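Amorpha-4,11-diene synthase (Artemisia annua, PDB 4GAX) is a sesquiterpene synthase, a lyase that probably ionises farnesyl diphosphate, releases the diphosphate and turns the carbon chain into a sesquiterpene product. Local coordinates at residues A[84-89]-A[224-229]; A[152-157]-A[181-186]; A[163-168]-A[207-212]; A[216-221]-A[532-537]. All coordinates share one frame; numbering follows the deposited sequence.

Contact 1. Residues A[84-89]-A[224-229]; sequences VDEIQR and VQYIPF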
# COMPACT_ATOMS: atom_id res chain seq x y z
N VAL A 84 7.30 -9.16 18.59
CA VAL A 84 7.56 -8.44 17.34
C VAL A 84 6.25 -8.29 16.58
O VAL A 84 5.89 -7.21 16.12
CB VAL A 84 8.61 -9.17 16.46
CG1 VAL A 84 8.66 -8.58 15.06
CG2 VAL A 84 10.00 -9.11 17.11
N ASP A 85 5.51 -9.39 16.46
CA ASP A 85 4.22 -9.35 15.77
C ASP A 85 3.25 -8.33 16.39
O ASP A 85 2.53 -7.61 15.70
CB ASP A 85 3.58 -10.74 15.83
CG ASP A 85 2.26 -10.81 15.12
OD1 ASP A 85 2.17 -10.34 13.97
OD2 ASP A 85 1.31 -11.37 15.71
N GLU A 86 3.22 -8.28 17.72
CA GLU A 86 2.28 -7.38 18.38
C GLU A 86 2.70 -5.92 18.15
O GLU A 86 1.87 -5.05 17.87
CB GLU A 86 2.22 -7.71 19.87
CG GLU A 86 1.57 -9.04 20.13
CD GLU A 86 1.75 -9.48 21.57
OE1 GLU A 86 2.37 -8.71 22.34
OE2 GLU A 86 1.26 -10.58 21.93
N ILE A 87 4.00 -5.67 18.24
CA ILE A 87 4.50 -4.32 17.98
C ILE A 87 4.15 -3.89 16.54
O ILE A 87 3.72 -2.76 16.31
CB ILE A 87 6.03 -4.25 18.21
CG1 ILE A 87 6.32 -4.47 19.69
CG2 ILE A 87 6.58 -2.89 17.74
CD1 ILE A 87 7.84 -4.71 20.00
N GLN A 88 4.29 -4.81 15.59
CA GLN A 88 4.03 -4.49 14.19
C GLN A 88 2.55 -4.23 13.95
O GLN A 88 2.16 -3.25 13.30
CB GLN A 88 4.53 -5.62 13.27
CG GLN A 88 6.05 -5.71 13.15
CD GLN A 88 6.49 -6.93 12.32
OE1 GLN A 88 5.74 -7.89 12.15
NE2 GLN A 88 7.72 -6.88 11.81
N ARG A 89 1.71 -5.12 14.46
CA ARG A 89 0.28 -4.98 14.28
C ARG A 89 -0.31 -3.82 15.06
O ARG A 89 -1.33 -3.25 14.67
CB ARG A 89 -0.43 -6.29 14.63
CG ARG A 89 0.10 -7.47 13.78
CD ARG A 89 -0.67 -8.73 14.09
NE ARG A 89 -2.03 -8.62 13.58
CZ ARG A 89 -2.85 -9.65 13.45
NH1 ARG A 89 -2.47 -10.87 13.81
NH2 ARG A 89 -4.07 -9.47 12.94
N VAL A 224 -5.31 0.46 13.40
CA VAL A 224 -6.58 0.99 13.90
C VAL A 224 -7.52 -0.14 14.30
O VAL A 224 -8.31 0.03 15.23
CB VAL A 224 -7.30 1.95 12.90
CG1 VAL A 224 -6.33 2.91 12.26
CG2 VAL A 224 -8.02 1.18 11.83
N GLN A 225 -7.45 -1.28 13.62
CA GLN A 225 -8.34 -2.39 13.94
C GLN A 225 -7.74 -3.30 15.02
O GLN A 225 -8.46 -3.87 15.83
CB GLN A 225 -8.68 -3.21 12.69
CG GLN A 225 -9.33 -2.41 11.56
CD GLN A 225 -9.44 -3.20 10.26
OE1 GLN A 225 -9.22 -4.42 10.22
NE2 GLN A 225 -9.78 -2.50 9.17
N TYR A 226 -6.42 -3.44 15.02
CA TYR A 226 -5.79 -4.38 15.96
C TYR A 226 -5.72 -3.82 17.38
O TYR A 226 -5.82 -4.56 18.37
CB TYR A 226 -4.40 -4.78 15.49
CG TYR A 226 -3.81 -5.94 16.27
CD1 TYR A 226 -4.33 -7.23 16.15
CD2 TYR A 226 -2.71 -5.76 17.11
CE1 TYR A 226 -3.79 -8.30 16.85
CE2 TYR A 226 -2.16 -6.83 17.83
CZ TYR A 226 -2.70 -8.10 17.69
OH TYR A 226 -2.17 -9.16 18.39
N ILE A 227 -5.54 -2.52 17.49
CA ILE A 227 -5.40 -1.88 18.78
C ILE A 227 -6.55 -2.24 19.74
O ILE A 227 -6.30 -2.76 20.83
CB ILE A 227 -5.15 -0.36 18.64
CG1 ILE A 227 -3.72 -0.10 18.16
CG2 ILE A 227 -5.38 0.33 19.98
CD1 ILE A 227 -3.43 1.38 17.83
N PRO A 228 -7.82 -2.02 19.33
CA PRO A 228 -8.91 -2.38 20.26
C PRO A 228 -9.01 -3.87 20.53
O PRO A 228 -9.35 -4.26 21.66
CB PRO A 228 -10.17 -1.90 19.53
CG PRO A 228 -9.78 -1.88 18.07
CD PRO A 228 -8.34 -1.42 18.08
N PHE A 229 -8.77 -4.71 19.53
CA PHE A 229 -8.80 -6.15 19.78
C PHE A 229 -7.73 -6.50 20.81
O PHE A 229 -7.98 -7.26 21.75
CB PHE A 229 -8.62 -6.97 18.50
CG PHE A 229 -8.41 -8.45 18.77
CD1 PHE A 229 -9.48 -9.27 19.04
CD2 PHE A 229 -7.13 -8.99 18.77
CE1 PHE A 229 -9.30 -10.62 19.31
CE2 PHE A 229 -6.94 -10.34 19.05
CZ PHE A 229 -8.04 -11.15 19.31

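Contact 2. Residues A[152-157]-A[181-186]; sequences SLKNHV and LVFTQS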
# COMPACT_ATOMS: atom_id res chain seq x y z
N SER A 152 -5.27 -31.72 16.00
CA SER A 152 -4.96 -30.77 17.07
C SER A 152 -4.88 -29.31 16.61
O SER A 152 -4.97 -28.38 17.42
CB SER A 152 -3.67 -31.19 17.79
OG SER A 152 -2.54 -31.17 16.93
N LEU A 153 -4.69 -29.11 15.30
CA LEU A 153 -4.64 -27.76 14.73
C LEU A 153 -5.97 -27.06 14.87
O LEU A 153 -6.02 -25.89 15.25
CB LEU A 153 -4.26 -27.81 13.25
CG LEU A 153 -2.81 -28.14 12.92
CD1 LEU A 153 -2.57 -28.06 11.42
CD2 LEU A 153 -1.89 -27.20 13.68
N LYS A 154 -7.05 -27.78 14.55
CA LYS A 154 -8.39 -27.21 14.51
C LYS A 154 -8.86 -26.87 15.92
O LYS A 154 -9.72 -26.02 16.11
CB LYS A 154 -9.37 -28.18 13.86
CG LYS A 154 -8.71 -29.35 13.16
CD LYS A 154 -9.66 -30.55 13.11
CE LYS A 154 -9.78 -31.11 11.70
NZ LYS A 154 -11.18 -31.56 11.43
N ASN A 155 -8.29 -27.56 16.91
CA ASN A 155 -8.67 -27.32 18.29
C ASN A 155 -7.76 -26.30 18.95
O ASN A 155 -7.46 -26.38 20.14
CB ASN A 155 -8.73 -28.63 19.07
CG ASN A 155 -9.77 -29.58 18.52
OD1 ASN A 155 -10.98 -29.33 18.65
ND2 ASN A 155 -9.33 -30.65 17.88
N HIS A 156 -7.31 -25.34 18.14
CA HIS A 156 -6.53 -24.22 18.64
C HIS A 156 -6.66 -23.02 17.71
O HIS A 156 -5.93 -22.89 16.73
CB HIS A 156 -5.06 -24.59 18.78
CG HIS A 156 -4.20 -23.45 19.24
ND1 HIS A 156 -2.93 -23.23 18.75
CD2 HIS A 156 -4.44 -22.46 20.13
CE1 HIS A 156 -2.43 -22.15 19.32
NE2 HIS A 156 -3.32 -21.67 20.16
N VAL A 157 -7.59 -22.12 18.05
CA VAL A 157 -7.91 -20.99 17.19
C VAL A 157 -6.71 -20.13 16.84
O VAL A 157 -6.49 -19.79 15.67
CB VAL A 157 -9.00 -20.10 17.81
CG1 VAL A 157 -9.41 -19.01 16.83
CG2 VAL A 157 -10.20 -20.94 18.21
N LEU A 181 -4.62 -23.04 3.12
CA LEU A 181 -5.58 -21.94 2.97
C LEU A 181 -7.00 -22.51 2.95
O LEU A 181 -7.90 -22.00 3.64
CB LEU A 181 -5.30 -21.13 1.70
CG LEU A 181 -6.32 -20.01 1.42
CD1 LEU A 181 -6.50 -19.09 2.64
CD2 LEU A 181 -5.93 -19.18 0.19
N VAL A 182 -7.20 -23.58 2.19
CA VAL A 182 -8.51 -24.23 2.13
C VAL A 182 -8.92 -24.77 3.50
O VAL A 182 -10.07 -24.58 3.93
CB VAL A 182 -8.51 -25.36 1.08
CG1 VAL A 182 -9.80 -26.19 1.17
CG2 VAL A 182 -8.34 -24.78 -0.32
N PHE A 183 -7.99 -25.41 4.19
CA PHE A 183 -8.23 -26.01 5.50
C PHE A 183 -8.60 -24.94 6.55
O PHE A 183 -9.66 -25.00 7.18
CB PHE A 183 -6.97 -26.80 5.92
CG PHE A 183 -7.03 -27.39 7.31
CD1 PHE A 183 -7.70 -28.59 7.54
CD2 PHE A 183 -6.37 -26.78 8.36
CE1 PHE A 183 -7.75 -29.13 8.81
CE2 PHE A 183 -6.41 -27.32 9.65
CZ PHE A 183 -7.10 -28.50 9.87
N THR A 184 -7.76 -23.94 6.70
CA THR A 184 -8.01 -22.90 7.70
C THR A 184 -9.27 -22.11 7.41
O THR A 184 -10.05 -21.82 8.32
CB THR A 184 -6.82 -21.94 7.83
OG1 THR A 184 -6.55 -21.35 6.56
CG2 THR A 184 -5.57 -22.71 8.30
N GLN A 185 -9.49 -21.77 6.14
CA GLN A 185 -10.71 -21.04 5.74
C GLN A 185 -11.97 -21.76 6.16
O GLN A 185 -12.90 -21.15 6.69
CB GLN A 185 -10.75 -20.82 4.22
CG GLN A 185 -10.26 -19.46 3.75
CD GLN A 185 -10.35 -19.32 2.24
OE1 GLN A 185 -10.68 -20.28 1.54
NE2 GLN A 185 -10.06 -18.12 1.74
N SER A 186 -12.00 -23.07 5.92
CA SER A 186 -13.20 -23.84 6.22
C SER A 186 -13.39 -23.98 7.71
O SER A 186 -14.50 -23.83 8.22
CB SER A 186 -13.18 -25.23 5.56
OG SER A 186 -12.18 -26.06 6.14

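Contact 3. Residues A[163-168]-A[207-212]; sequences LYEATS and QRALKK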
# COMPACT_ATOMS: atom_id res chain seq x y z
N LEU A 163 -1.71 -19.80 10.97
CA LEU A 163 -1.45 -20.56 9.75
C LEU A 163 -2.14 -19.91 8.56
O LEU A 163 -1.55 -19.78 7.47
CB LEU A 163 -1.93 -22.01 9.93
CG LEU A 163 -1.90 -22.89 8.67
CD1 LEU A 163 -0.47 -23.04 8.11
CD2 LEU A 163 -2.49 -24.26 9.01
N TYR A 164 -3.38 -19.50 8.76
CA TYR A 164 -4.13 -18.80 7.73
C TYR A 164 -3.34 -17.56 7.27
O TYR A 164 -3.13 -17.35 6.07
CB TYR A 164 -5.52 -18.42 8.23
CG TYR A 164 -6.24 -17.44 7.34
CD1 TYR A 164 -6.95 -17.87 6.22
CD2 TYR A 164 -6.21 -16.07 7.61
CE1 TYR A 164 -7.62 -16.93 5.38
CE2 TYR A 164 -6.87 -15.14 6.79
CZ TYR A 164 -7.57 -15.58 5.68
OH TYR A 164 -8.21 -14.64 4.89
N GLU A 165 -2.87 -16.77 8.22
CA GLU A 165 -2.15 -15.55 7.86
C GLU A 165 -0.87 -15.87 7.09
O GLU A 165 -0.53 -15.15 6.14
CB GLU A 165 -1.84 -14.68 9.09
CG GLU A 165 -3.06 -14.22 9.87
CD GLU A 165 -3.92 -13.20 9.11
OE1 GLU A 165 -3.64 -12.94 7.92
OE2 GLU A 165 -4.87 -12.64 9.71
N ALA A 166 -0.19 -16.95 7.47
CA ALA A 166 1.02 -17.36 6.73
C ALA A 166 0.76 -17.67 5.25
O ALA A 166 1.61 -17.40 4.37
CB ALA A 166 1.66 -18.57 7.40
N THR A 167 -0.43 -18.21 4.95
CA THR A 167 -0.76 -18.60 3.57
C THR A 167 -0.74 -17.40 2.64
O THR A 167 -0.48 -17.53 1.45
CB THR A 167 -2.14 -19.30 3.44
OG1 THR A 167 -3.19 -18.36 3.72
CG2 THR A 167 -2.25 -20.48 4.42
N SER A 168 -1.02 -16.21 3.18
CA SER A 168 -1.01 -14.99 2.35
C SER A 168 0.35 -14.65 1.77
O SER A 168 0.42 -13.86 0.82
CB SER A 168 -1.50 -13.79 3.15
OG SER A 168 -2.81 -14.03 3.57
N GLN A 207 -13.30 -13.18 11.64
CA GLN A 207 -14.01 -12.77 10.43
C GLN A 207 -13.32 -11.62 9.71
O GLN A 207 -13.34 -11.56 8.48
CB GLN A 207 -15.48 -12.46 10.73
CG GLN A 207 -16.48 -13.41 10.04
CD GLN A 207 -16.16 -13.69 8.54
OE1 GLN A 207 -15.78 -12.78 7.78
NE2 GLN A 207 -16.35 -14.95 8.13
N ARG A 208 -12.64 -10.73 10.44
CA ARG A 208 -11.89 -9.68 9.73
C ARG A 208 -10.74 -10.30 8.94
O ARG A 208 -10.52 -9.94 7.79
CB ARG A 208 -11.42 -8.53 10.64
CG ARG A 208 -10.55 -8.92 11.83
CD ARG A 208 -10.14 -7.67 12.65
NE ARG A 208 -9.27 -6.80 11.90
CZ ARG A 208 -7.95 -6.71 12.05
NH1 ARG A 208 -7.31 -7.41 12.98
NH2 ARG A 208 -7.26 -5.89 11.27
N ALA A 209 -10.04 -11.25 9.55
CA ALA A 209 -8.95 -11.95 8.87
C ALA A 209 -9.44 -12.67 7.61
O ALA A 209 -8.80 -12.61 6.55
CB ALA A 209 -8.27 -12.94 9.83
N LEU A 210 -10.58 -13.36 7.73
CA LEU A 210 -11.16 -14.05 6.58
C LEU A 210 -11.58 -13.09 5.46
O LEU A 210 -11.48 -13.42 4.27
CB LEU A 210 -12.37 -14.89 7.03
CG LEU A 210 -12.04 -16.07 7.96
CD1 LEU A 210 -13.32 -16.81 8.37
CD2 LEU A 210 -11.06 -17.03 7.30
N LYS A 211 -12.06 -11.90 5.83
CA LYS A 211 -12.42 -10.87 4.85
C LYS A 211 -11.18 -10.36 4.10
O LYS A 211 -11.23 -10.15 2.89
CB LYS A 211 -13.15 -9.71 5.53
CG LYS A 211 -13.95 -8.81 4.59
CD LYS A 211 -15.29 -8.38 5.22
CE LYS A 211 -16.29 -9.54 5.31
NZ LYS A 211 -16.53 -10.05 6.70
N LYS A 212 -10.08 -10.15 4.82
CA LYS A 212 -8.83 -9.72 4.18
C LYS A 212 -7.66 -10.12 5.07
O LYS A 212 -7.61 -9.75 6.25
CB LYS A 212 -8.81 -8.20 3.96
CG LYS A 212 -7.50 -7.70 3.32
CD LYS A 212 -7.49 -6.17 3.13
CE LYS A 212 -8.46 -5.72 2.05
NZ LYS A 212 -8.11 -4.33 1.57

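Contact 4. Residues A[216-221]-A[532-537]; sequences KRLPRI and LDVLYA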
# COMPACT_ATOMS: atom_id res chain seq x y z
N LYS A 216 -2.32 -8.42 3.23
CA LYS A 216 -2.94 -7.56 2.23
C LYS A 216 -3.47 -6.23 2.78
O LYS A 216 -3.67 -5.28 2.02
CB LYS A 216 -4.05 -8.32 1.48
CG LYS A 216 -3.49 -9.25 0.39
CD LYS A 216 -4.52 -10.21 -0.19
CE LYS A 216 -5.65 -9.49 -0.89
NZ LYS A 216 -5.12 -8.33 -1.63
N ARG A 217 -3.71 -6.16 4.09
CA ARG A 217 -4.19 -4.92 4.72
C ARG A 217 -3.01 -3.97 4.96
O ARG A 217 -1.94 -4.39 5.44
CB ARG A 217 -4.89 -5.23 6.05
CG ARG A 217 -5.49 -4.00 6.76
CD ARG A 217 -6.51 -4.44 7.83
NE ARG A 217 -6.08 -5.71 8.39
CZ ARG A 217 -6.75 -6.84 8.28
NH1 ARG A 217 -7.93 -6.88 7.68
NH2 ARG A 217 -6.23 -7.94 8.80
N LEU A 218 -3.19 -2.70 4.63
CA LEU A 218 -2.16 -1.70 4.85
C LEU A 218 -1.88 -1.64 6.36
O LEU A 218 -2.82 -1.67 7.15
CB LEU A 218 -2.68 -0.33 4.38
CG LEU A 218 -2.35 0.10 2.95
CD1 LEU A 218 -1.66 -0.99 2.15
CD2 LEU A 218 -3.60 0.59 2.25
N PRO A 219 -0.60 -1.51 6.75
CA PRO A 219 -0.23 -1.54 8.18
C PRO A 219 -0.93 -0.51 9.05
O PRO A 219 -1.26 -0.84 10.18
CB PRO A 219 1.29 -1.30 8.18
CG PRO A 219 1.67 -1.00 6.73
CD PRO A 219 0.58 -1.55 5.86
N ARG A 220 -1.16 0.71 8.57
CA ARG A 220 -1.85 1.72 9.40
C ARG A 220 -3.32 1.35 9.60
O ARG A 220 -3.92 1.63 10.65
CB ARG A 220 -1.73 3.12 8.78
CG ARG A 220 -2.26 4.26 9.66
CD ARG A 220 -1.45 4.39 10.95
NE ARG A 220 -1.82 5.62 11.67
CZ ARG A 220 -1.34 5.97 12.86
NH1 ARG A 220 -0.47 5.19 13.50
NH2 ARG A 220 -1.74 7.12 13.41
N ILE A 221 -3.91 0.72 8.59
CA ILE A 221 -5.30 0.28 8.73
C ILE A 221 -5.37 -0.91 9.69
O ILE A 221 -6.32 -1.05 10.46
CB ILE A 221 -5.92 -0.10 7.36
CG1 ILE A 221 -5.97 1.14 6.46
CG2 ILE A 221 -7.31 -0.68 7.52
CD1 ILE A 221 -6.45 0.83 5.01
N LEU A 532 -4.04 -1.07 -3.96
CA LEU A 532 -4.93 -1.21 -5.13
C LEU A 532 -6.19 -1.95 -4.75
O LEU A 532 -7.27 -1.71 -5.31
CB LEU A 532 -4.24 -1.94 -6.29
CG LEU A 532 -2.94 -1.36 -6.89
CD1 LEU A 532 -2.22 -2.41 -7.74
CD2 LEU A 532 -3.24 -0.13 -7.70
N ASP A 533 -6.07 -2.85 -3.77
CA ASP A 533 -7.22 -3.61 -3.30
C ASP A 533 -8.24 -2.70 -2.62
O ASP A 533 -9.43 -2.96 -2.66
CB ASP A 533 -6.78 -4.72 -2.33
CG ASP A 533 -7.72 -5.92 -2.36
OD1 ASP A 533 -8.21 -6.29 -3.45
OD2 ASP A 533 -7.96 -6.50 -1.28
N VAL A 534 -7.76 -1.62 -2.00
CA VAL A 534 -8.62 -0.61 -1.38
C VAL A 534 -9.13 0.36 -2.43
O VAL A 534 -10.31 0.74 -2.45
CB VAL A 534 -7.84 0.19 -0.31
CG1 VAL A 534 -8.61 1.45 0.09
CG2 VAL A 534 -7.57 -0.70 0.91
N LEU A 535 -8.24 0.77 -3.31
CA LEU A 535 -8.60 1.67 -4.40
C LEU A 535 -9.78 1.10 -5.20
O LEU A 535 -10.76 1.80 -5.47
CB LEU A 535 -7.40 1.87 -5.33
CG LEU A 535 -7.14 3.27 -5.89
CD1 LEU A 535 -6.52 3.20 -7.29
CD2 LEU A 535 -8.39 4.13 -5.87
N TYR A 536 -9.68 -0.17 -5.57
CA TYR A 536 -10.68 -0.77 -6.44
C TYR A 536 -11.60 -1.77 -5.72
O TYR A 536 -11.98 -2.78 -6.30
CB TYR A 536 -10.00 -1.44 -7.64
CG TYR A 536 -9.18 -0.47 -8.47
CD1 TYR A 536 -7.81 -0.60 -8.58
CD2 TYR A 536 -9.80 0.59 -9.13
CE1 TYR A 536 -7.06 0.28 -9.33
CE2 TYR A 536 -9.05 1.49 -9.88
CZ TYR A 536 -7.68 1.33 -9.98
OH TYR A 536 -6.94 2.21 -10.72
N ALA A 537 -11.97 -1.46 -4.48
CA ALA A 537 -12.74 -2.39 -3.64
C ALA A 537 -14.11 -2.80 -4.21
O ALA A 537 -14.34 -3.99 -4.47
CB ALA A 537 -12.89 -1.84 -2.22

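Contact 1. Residues A[84-89]-A[224-229]
Arg89 and Tyr226 carry most of this contact, the arginine folded over one face of the phenol ring. Its guanidinium stacks on that face with the centres 4.4 Å apart and the planes only 18° from parallel. The stack is offset, so that Tyr226 CE1 sits under the middle of the guanidinium, and Arg89 NE comes to 3.7 Å from Tyr226 CD1. The same ring face also receives the root of the arginine chain: Arg89 CB stands 3.8 Å from the centroid of the Tyr226 ring in a CH-pi contact toward the CD2 side. Both ends reach one ring because the chain bends at chi3 (70°), turning the guanidinium back over the tyrosine. At the far end of the phenol, Glu86 CG lies 4.1 Å from Tyr226 OH, while the Glu86 carboxylate is engaged by Lys82. One step further out, Glu222 forms a salt bridge with Arg89 NH2 and probably helps set the plane of the guanidinium. The framework is the last turns of helix 77-89 against helix 219-232, which is kinked at Pro228, with Leu240 and Ile241 of helix 238-269 packing on Glu86 and Ile227. With an alanine in place of Tyr226, the guanidinium would probably lose its flat support and be freer to swing about its bond to Glu222. The arrangement is a worked case of an arginine used twice: the pi face of the guanidinium meets an aromatic ring, while its N-H groups remain available to a carboxylate.

Contact 2. Residues A[152-157]-A[181-186]
Phe183 points its ring from helix 175-194 at the short, weakly bonded helix 151-154, and two neighbouring side chains there receive the far end of that ring in different ways. Leu153 meets it at the edge, close to the ring plane, with its CB 4.2 Å from Phe183 CE2. The Lys154 side chain instead crosses that of Phe183 at about a right angle, and its CG stands oblique to the ring plane, neither over the face nor at the edge. Lys154 CG comes to 3.8 Å from Phe183 CZ, and further along Lys154 CE lies 4.0 Å from Phe183 CE1. The phenylalanine reaches this far because its CG stands anti to the backbone N (chi1 176°), which sends the ring straight out from the helix. The lysine is poorly ordered, and its bent course is correspondingly less certain. Phe149 also stacks on the Phe183 ring and the ring of His187 meets it at an inclination, so the aromatic group is held by more than the two residues across the contact. Helix 157-167 begins just after His156, at its N-cap, and links the two sides within the terpene synthase N-terminal domain. Ser186 OG donates to Phe183 O over 2.9 Å, and His187 ND1 hydrogen-bonds to the same oxygen. His187 ND1 therefore donates, and NE2 probably accepts from Lys154 NZ, a tentative reading given the disorder. The lysine methylenes lie against Phe183 while NZ has a polar partner.

Contact 3. Residues A[163-168]-A[207-212]
Side-by-side packing of two helices in the all-helical terpene synthase N-terminal domain brings Tyr164 against the last turn of helix 200-211. The short segments 163-167 and 207-211 run in nearly the same direction, 17° apart, with 10.9 Å between their axes, and the tyrosine spans that gap. Tyr164 OH donates to Ala209 O at 2.7 Å, approaching from a position tilted out of the carbonyl plane. One face of the phenol carries Leu210, whose CD2 lies 4.2 Å from the centroid of the Tyr164 ring as a CH-pi contact. Ala209 CB adds apolar packing 4.0 Å from Tyr164 CE2. The bend at chi2 (-69°) turns the Glu165 carboxylate toward helix 200-211, with OE2 3.4 Å from Ala209 CB, while its OE1 accepts from the backbone N of Leu214. Thr184 and Leu188 of helix 175-194 also pack on Tyr164. Pro213, four residues on, has no N-H for Ala209 O, and the phenol hydroxyl donates the hydrogen bond in its place, which probably compensates the helix end, just as the Glu165 carboxylate takes up the N-H of Leu214.

Contact 4. Residues A[216-221]-A[532-537]
Asp533 OD2 draws two lysines from the chain that leads into helix 219-232. Lys216 NZ makes a salt bridge to it at 3.4 Å, a weak hydrogen bond by its length, and Lys212 adds a longer, weak ion pair. The Lys216 ammonium group favours one branch of the carboxylate: its NZ is 4.1 Å from Asp533 OD1. The lysine crosses the aspartate at about a right angle, with Lys216 CE 3.8 Å from Asp533 OD2. Bends at chi3 (63°) and chi4 curl the end of the chain back toward the carboxylate, and Trp504 receives the same ammonium group in a cation-pi contact. An asparagine in place of Asp533 would probably leave Lys216 and Lys212 without their shared negative charge, leaving Lys216 held chiefly by Trp504. In fold terms this is a seam between the two helical parts of a plant sesquiterpene synthase. A connecting loop, ending at Leu218 in the N-cap position before Pro219, lies against the final turn of helix 519-535, where Tyr536 N still bonds to Leu532 O. Apolar packing continues the seam beside the charges, with Leu218 CD2 4.4 Å from Val534 CG2, a loose touch. His530 and Phe531, one and two turns' worth of chain before the end of the same helix, pack on Leu218 as well. Leu552 of helix 547-557 lies against both Val534 and Ile221.

In the fold
The four contacts run from the rim of the molecule, where contact 2 lies about 28 Å from the chain centre, to contact 4, whose centre is about 6 Å from it. Contacts 2 and 3 are closest, centres about 11 Å apart, and meet where Thr184 CG2 packs 3.5 Å from Leu163 CD2. Contacts 1 and 3 are joined by a probable hydrogen bond, 2.7 Å from Gln225 OE1 to Arg208 NH2. Arg208, Arg217 and Arg89 gather round Glu222, drawing contacts 1, 3 and 4 into one charged cluster. Lys212 links contacts 3 and 4. None of the four includes a bound substrate or metal; they describe packing within and between the helical parts.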